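Local coordinates for protein transcriptional regulator (LacI family) (Clostridium acetobutylicum ATCC 824, PDB 3G85) that probably acts as a DNA-binding transcriptional regulator of the LacI family, this crystallised part being its periplasmic-binding-protein-like portion, at residues Ile26-Arg32 against Gly224-Arg228; Met114-Ala118 against Ile240-Pro244. All blocks are in the same frame, centred on the assembly; numbering follows the deposited sequence.

Interaction 1 (Ile26-Arg32 against Gly224-Arg228); sequences IISRFLR and GMNDR
R29 reaches from the first turn of its helix to segment 224-228, where its guanidinium is held from several sides. NH1 points almost straight at the backbone oxygen of M225, though the hydrogen bond is weak (R29 NH1 to M225 O 3.3 Å, 170° at the hydrogen). The same oxygen presses on the arginine's aliphatic part, with R29 CD 3.2 Å from M225 O, while G224 O lies at the guanidinium edge. A bend at chi3 (71°) turns the group toward these carbonyls. Its stronger partners lie elsewhere: E246 takes NE and D242 takes NH2. R228 also gives its NE to D242, so two arginines converge on one carboxylate, their planes steeply inclined to each other.

D227 uses its oxygens separately. OD1 caps E229 N at the start of helix 228-232, and D227 OD2 makes a salt bridge to R32 NH2 at 2.9 Å, with carboxylate and guanidinium planes 75° apart. D227 N gives a hydrogen to a water (2.9 Å) that also bonds S28 OG (3.0 Å), and S28 OG bonds N25 O too. D197 OD1 accepts from both M225 N and N226 N. I26 fills the apolar side, with CD1 4.1 Å from selenomethionine M225 CB. Its CG1 instead meets a polar oxygen, I26 CG1 to N226 OD1 3.4 Å.

The contact joins the two lobes: helix 27-40 comes from the lobe of the parallel sheet, and the loop follows strand 219-224 of the mixed sheet. Helix 245-260 lies beside it, with I245 touching I26 and R29, and strand 13-19 backs I26 through W18.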
loop_
_atom_site.group_PDB
_atom_site.type_symbol
_atom_site.label_atom_id
_atom_site.label_comp_id
_atom_site.label_asym_id
_atom_site.label_seq_id
_atom_site.Cartn_x
_atom_site.Cartn_y
_atom_site.Cartn_z
ATOM N N ILE A 26 7.886 -5.165 -0.208
ATOM C CA ILE A 26 7.503 -3.870 -0.741
ATOM C C ILE A 26 8.732 -2.950 -0.899
ATOM O O ILE A 26 8.743 -2.007 -1.708
ATOM C CB ILE A 26 6.394 -3.194 0.107
ATOM C CG1 ILE A 26 5.143 -4.072 0.134
ATOM C CG2 ILE A 26 6.015 -1.840 -0.521
ATOM C CD1 ILE A 26 4.053 -3.650 1.182
ATOM N N ILE A 27 9.792 -3.263 -0.157
ATOM C CA ILE A 27 10.941 -2.374 -0.100
ATOM C C ILE A 27 11.592 -2.233 -1.490
ATOM O O ILE A 27 12.118 -1.187 -1.818
ATOM C CB ILE A 27 11.911 -2.791 1.037
ATOM C CG1 ILE A 27 12.671 -1.566 1.614
ATOM C CG2 ILE A 27 12.801 -3.918 0.614
ATOM C CD1 ILE A 27 13.891 -1.174 0.847
ATOM N N SER A 28 11.438 -3.243 -2.340
ATOM C CA SER A 28 12.019 -3.174 -3.669
ATOM C C SER A 28 11.497 -1.998 -4.516
ATOM O O SER A 28 12.245 -1.405 -5.290
ATOM C CB SER A 28 11.818 -4.507 -4.406
ATOM O OG SER A 28 10.444 -4.741 -4.643
ATOM N N ARG A 29 10.215 -1.678 -4.379
ATOM C CA ARG A 29 9.617 -0.577 -5.140
ATOM C C ARG A 29 10.108 0.766 -4.658
ATOM O O ARG A 29 10.275 1.714 -5.441
ATOM C CB ARG A 29 8.090 -0.638 -5.004
ATOM C CG ARG A 29 7.513 -1.987 -5.554
ATOM C CD ARG A 29 5.999 -1.901 -5.596
ATOM N NE ARG A 29 5.557 -1.000 -6.659
ATOM C CZ ARG A 29 4.276 -0.783 -6.956
ATOM N NH1 ARG A 29 3.333 -1.359 -6.214
ATOM N NH2 ARG A 29 3.948 0.041 -7.940
ATOM N N PHE A 30 10.275 0.865 -3.355
ATOM C CA PHE A 30 10.825 2.085 -2.779
ATOM C C PHE A 30 12.254 2.309 -3.267
ATOM O O PHE A 30 12.618 3.406 -3.709
ATOM C CB PHE A 30 10.841 1.950 -1.275
ATOM C CG PHE A 30 9.597 2.409 -0.627
ATOM C CD1 PHE A 30 9.508 3.712 -0.149
ATOM C CD2 PHE A 30 8.521 1.533 -0.476
ATOM C CE1 PHE A 30 8.334 4.169 0.513
ATOM C CE2 PHE A 30 7.330 1.970 0.188
ATOM C CZ PHE A 30 7.248 3.308 0.663
ATOM N N LEU A 31 13.065 1.269 -3.155
ATOM C CA LEU A 31 14.444 1.328 -3.645
ATOM C C LEU A 31 14.462 1.636 -5.147
ATOM O O LEU A 31 15.203 2.506 -5.594
ATOM C CB LEU A 31 15.173 0.017 -3.315
ATOM C CG LEU A 31 16.670 -0.012 -3.647
ATOM C CD1 LEU A 31 17.343 1.129 -2.892
ATOM C CD2 LEU A 31 17.301 -1.359 -3.303
ATOM N N ARG A 32 13.637 0.940 -5.928
ATOM C CA ARG A 32 13.600 1.196 -7.368
ATOM C C ARG A 32 13.246 2.639 -7.633
ATOM O O ARG A 32 13.906 3.293 -8.437
ATOM C CB ARG A 32 12.610 0.294 -8.099
ATOM C CG ARG A 32 12.769 0.390 -9.599
ATOM C CD ARG A 32 11.695 -0.351 -10.384
ATOM N NE ARG A 32 11.433 -1.703 -9.890
ATOM C CZ ARG A 32 12.106 -2.801 -10.219
ATOM N NH1 ARG A 32 13.161 -2.742 -11.051
ATOM N NH2 ARG A 32 11.727 -3.971 -9.685
ATOM N N GLY A 224 -2.421 -3.540 -5.478
ATOM C CA GLY A 224 -1.036 -3.826 -5.888
ATOM C C GLY A 224 -0.044 -3.199 -4.940
ATOM O O GLY A 224 0.042 -1.972 -4.837
HETATM N N MSE A 225 0.686 -4.035 -4.207
HETATM C CA MSE A 225 1.643 -3.511 -3.224
HETATM C C MSE A 225 3.061 -3.865 -3.629
HETATM O O MSE A 225 3.975 -3.055 -3.451
HETATM C CB MSE A 225 1.348 -4.065 -1.824
HETATM C CG MSE A 225 -0.101 -3.909 -1.428
HETATM SE SE MSE A 225 -0.256 -4.205 0.501
HETATM C CE MSE A 225 -1.960 -3.439 0.743
ATOM N N ASN A 226 3.243 -5.099 -4.109
ATOM C CA ASN A 226 4.553 -5.555 -4.573
ATOM C C ASN A 226 4.731 -5.255 -6.060
ATOM O O ASN A 226 3.825 -4.741 -6.730
ATOM C CB ASN A 226 4.776 -7.059 -4.288
ATOM C CG ASN A 226 4.854 -7.371 -2.782
ATOM O OD1 ASN A 226 5.487 -6.667 -2.017
ATOM N ND2 ASN A 226 4.184 -8.431 -2.367
ATOM N N ASP A 227 5.910 -5.565 -6.571
ATOM C CA ASP A 227 6.261 -5.370 -7.979
ATOM C C ASP A 227 5.128 -5.755 -8.965
ATOM O O ASP A 227 4.660 -6.879 -8.964
ATOM C CB ASP A 227 7.537 -6.193 -8.216
ATOM C CG ASP A 227 8.243 -5.859 -9.499
ATOM O OD1 ASP A 227 7.579 -5.722 -10.564
ATOM O OD2 ASP A 227 9.507 -5.815 -9.438
ATOM N N ARG A 228 4.676 -4.795 -9.775
ATOM C CA ARG A 228 3.602 -4.983 -10.766
ATOM C C ARG A 228 3.794 -6.198 -11.709
ATOM O O ARG A 228 2.808 -6.760 -12.227
ATOM C CB ARG A 228 3.487 -3.731 -11.645
ATOM C CG ARG A 228 2.977 -2.462 -10.937
ATOM C CD ARG A 228 2.836 -1.332 -12.005
ATOM N NE ARG A 228 2.153 -0.173 -11.432
ATOM C CZ ARG A 228 2.317 1.103 -11.821
ATOM N NH1 ARG A 228 3.169 1.396 -12.809
ATOM N NH2 ARG A 228 1.629 2.079 -11.217
HETATM O O HOH W 1 7.925 -6.350 -4.628
#

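Interaction 2 (Met114-Ala118 against Ile240-Pro244); sequences MGEKA and IVDIP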
loop_
_atom_site.group_PDB
_atom_site.type_symbol
_atom_site.label_atom_id
_atom_site.label_comp_id
_atom_site.label_asym_id
_atom_site.label_seq_id
_atom_site.Cartn_x
_atom_site.Cartn_y
_atom_site.Cartn_z
HETATM N N MSE A 114 -9.210 4.016 -4.288
HETATM C CA MSE A 114 -8.721 2.723 -4.785
HETATM C C MSE A 114 -9.713 1.578 -4.558
HETATM O O MSE A 114 -9.991 0.798 -5.479
HETATM C CB MSE A 114 -7.381 2.371 -4.128
HETATM C CG MSE A 114 -6.253 3.335 -4.563
HETATM SE SE MSE A 114 -4.584 2.819 -3.710
HETATM C CE MSE A 114 -4.174 1.218 -4.761
ATOM N N GLY A 115 -10.214 1.457 -3.325
ATOM C CA GLY A 115 -11.257 0.453 -3.023
ATOM C C GLY A 115 -12.479 0.663 -3.899
ATOM O O GLY A 115 -13.076 -0.280 -4.451
ATOM N N GLU A 116 -12.873 1.924 -4.013
ATOM C CA GLU A 116 -13.980 2.286 -4.885
ATOM C C GLU A 116 -13.796 1.817 -6.333
ATOM O O GLU A 116 -14.721 1.255 -6.916
ATOM C CB GLU A 116 -14.195 3.794 -4.809
ATOM C CG GLU A 116 -15.358 4.345 -5.627
ATOM C CD GLU A 116 -15.493 5.850 -5.418
ATOM O OE1 GLU A 116 -14.532 6.590 -5.725
ATOM O OE2 GLU A 116 -16.554 6.285 -4.925
ATOM N N LYS A 117 -12.625 2.042 -6.939
ATOM C CA LYS A 117 -12.391 1.537 -8.291
ATOM C C LYS A 117 -12.541 0.020 -8.396
ATOM O O LYS A 117 -13.013 -0.463 -9.421
ATOM C CB LYS A 117 -10.990 1.911 -8.815
ATOM C CG LYS A 117 -10.704 3.394 -8.948
ATOM C CD LYS A 117 -9.346 3.629 -9.655
ATOM C CE LYS A 117 -8.911 5.082 -9.410
ATOM N NZ LYS A 117 -7.631 5.418 -10.092
ATOM N N ALA A 118 -12.074 -0.730 -7.387
ATOM C CA ALA A 118 -12.206 -2.197 -7.419
ATOM C C ALA A 118 -13.697 -2.564 -7.418
ATOM O O ALA A 118 -14.147 -3.366 -8.239
ATOM C CB ALA A 118 -11.488 -2.829 -6.247
ATOM N N ILE A 240 -5.291 -5.233 -11.041
ATOM C CA ILE A 240 -4.949 -4.541 -9.804
ATOM C C ILE A 240 -5.314 -3.059 -9.756
ATOM O O ILE A 240 -5.442 -2.378 -10.782
ATOM C CB ILE A 240 -3.431 -4.635 -9.490
ATOM C CG1 ILE A 240 -2.612 -3.851 -10.563
ATOM C CG2 ILE A 240 -2.970 -6.096 -9.347
ATOM C CD1 ILE A 240 -1.078 -3.797 -10.248
ATOM N N VAL A 241 -5.469 -2.567 -8.537
ATOM C CA VAL A 241 -5.497 -1.142 -8.288
ATOM C C VAL A 241 -4.160 -0.880 -7.555
ATOM O O VAL A 241 -3.917 -1.399 -6.456
ATOM C CB VAL A 241 -6.721 -0.673 -7.469
ATOM C CG1 VAL A 241 -6.761 0.867 -7.544
ATOM C CG2 VAL A 241 -8.028 -1.299 -8.049
ATOM N N ASP A 242 -3.264 -0.165 -8.219
ATOM C CA ASP A 242 -1.864 -0.159 -7.800
ATOM C C ASP A 242 -1.570 1.008 -6.905
ATOM O O ASP A 242 -2.051 2.130 -7.138
ATOM C CB ASP A 242 -0.932 -0.116 -9.028
ATOM C CG ASP A 242 0.521 -0.355 -8.675
ATOM O OD1 ASP A 242 0.816 -1.306 -7.914
ATOM O OD2 ASP A 242 1.394 0.408 -9.175
ATOM N N ILE A 243 -0.789 0.750 -5.868
ATOM C CA ILE A 243 -0.210 1.845 -5.094
ATOM C C ILE A 243 1.085 2.204 -5.852
ATOM O O ILE A 243 1.977 1.404 -5.881
ATOM C CB ILE A 243 0.171 1.417 -3.699
ATOM C CG1 ILE A 243 -1.022 0.828 -2.953
ATOM C CG2 ILE A 243 0.676 2.633 -2.904
ATOM C CD1 ILE A 243 -0.678 0.408 -1.507
ATOM N N PRO A 244 1.173 3.414 -6.432
ATOM C CA PRO A 244 2.301 3.817 -7.308
ATOM C C PRO A 244 3.557 4.188 -6.504
ATOM O O PRO A 244 4.015 5.349 -6.487
ATOM C CB PRO A 244 1.716 4.974 -8.128
ATOM C CG PRO A 244 0.670 5.627 -7.135
ATOM C CD PRO A 244 0.152 4.476 -6.265
#
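Selenomethionine M114 hooks its terminal methyl over the strand's end, with V241 CG1 lodged against the hook. The chain runs extended to SE and then turns at chi3 (74°), which sends CE back toward the strand backbone. There M114 CE rests against two successive carbonyl oxygens, V241 O at 3.1 Å and D242 O at 3.3 Å. M114 and V241 run past each other in opposite directions, so that V241 CG1 meets both ends of the M114 side chain: it is 3.8 Å from M114 CB and equally far from M114 CE. The other branch of V241 serves the next helical turn, V241 CG2 lying 4.2 Å from A118 CB. I243 crosses M114 at about a right angle and brings its CG1 to 3.7 Å from M114 CE. Behind these side chains, helix and strand run nearly antiparallel (163°), their axes 8.7 Å apart.

No hydrogen bond spans this buried contact, and the charged groups find partners beyond it: K117 NZ goes to D273 and G274 O, and the carboxylate of D242 pairs with R228 and R29. Between 114-118 and 240-244 the contact is therefore apolar packing, perhaps helped by weak C-H···O attraction at the M114 methyl.

In the fold
The centres of the two contacts lie about 15 Å apart, and their segments alternate along the chain: 26-32, 114-118, 224-228, 240-244. Both use the mixed sheet, whose strands 219-224 and 239-242 are neighbours; G224 N probably bonds V241 O at 2.8 Å. Interaction 2 lays helix 111-124 on a face of that sheet, within one lobe, whereas interaction 1 sits at the strand ends, between the lobes. D242 is common to both neighbourhoods, since its carboxylate receives R29 and R228 of interaction 1. This is the two-lobed architecture of the periplasmic binding protein-like fold, whose members commonly bind ligands between the lobes.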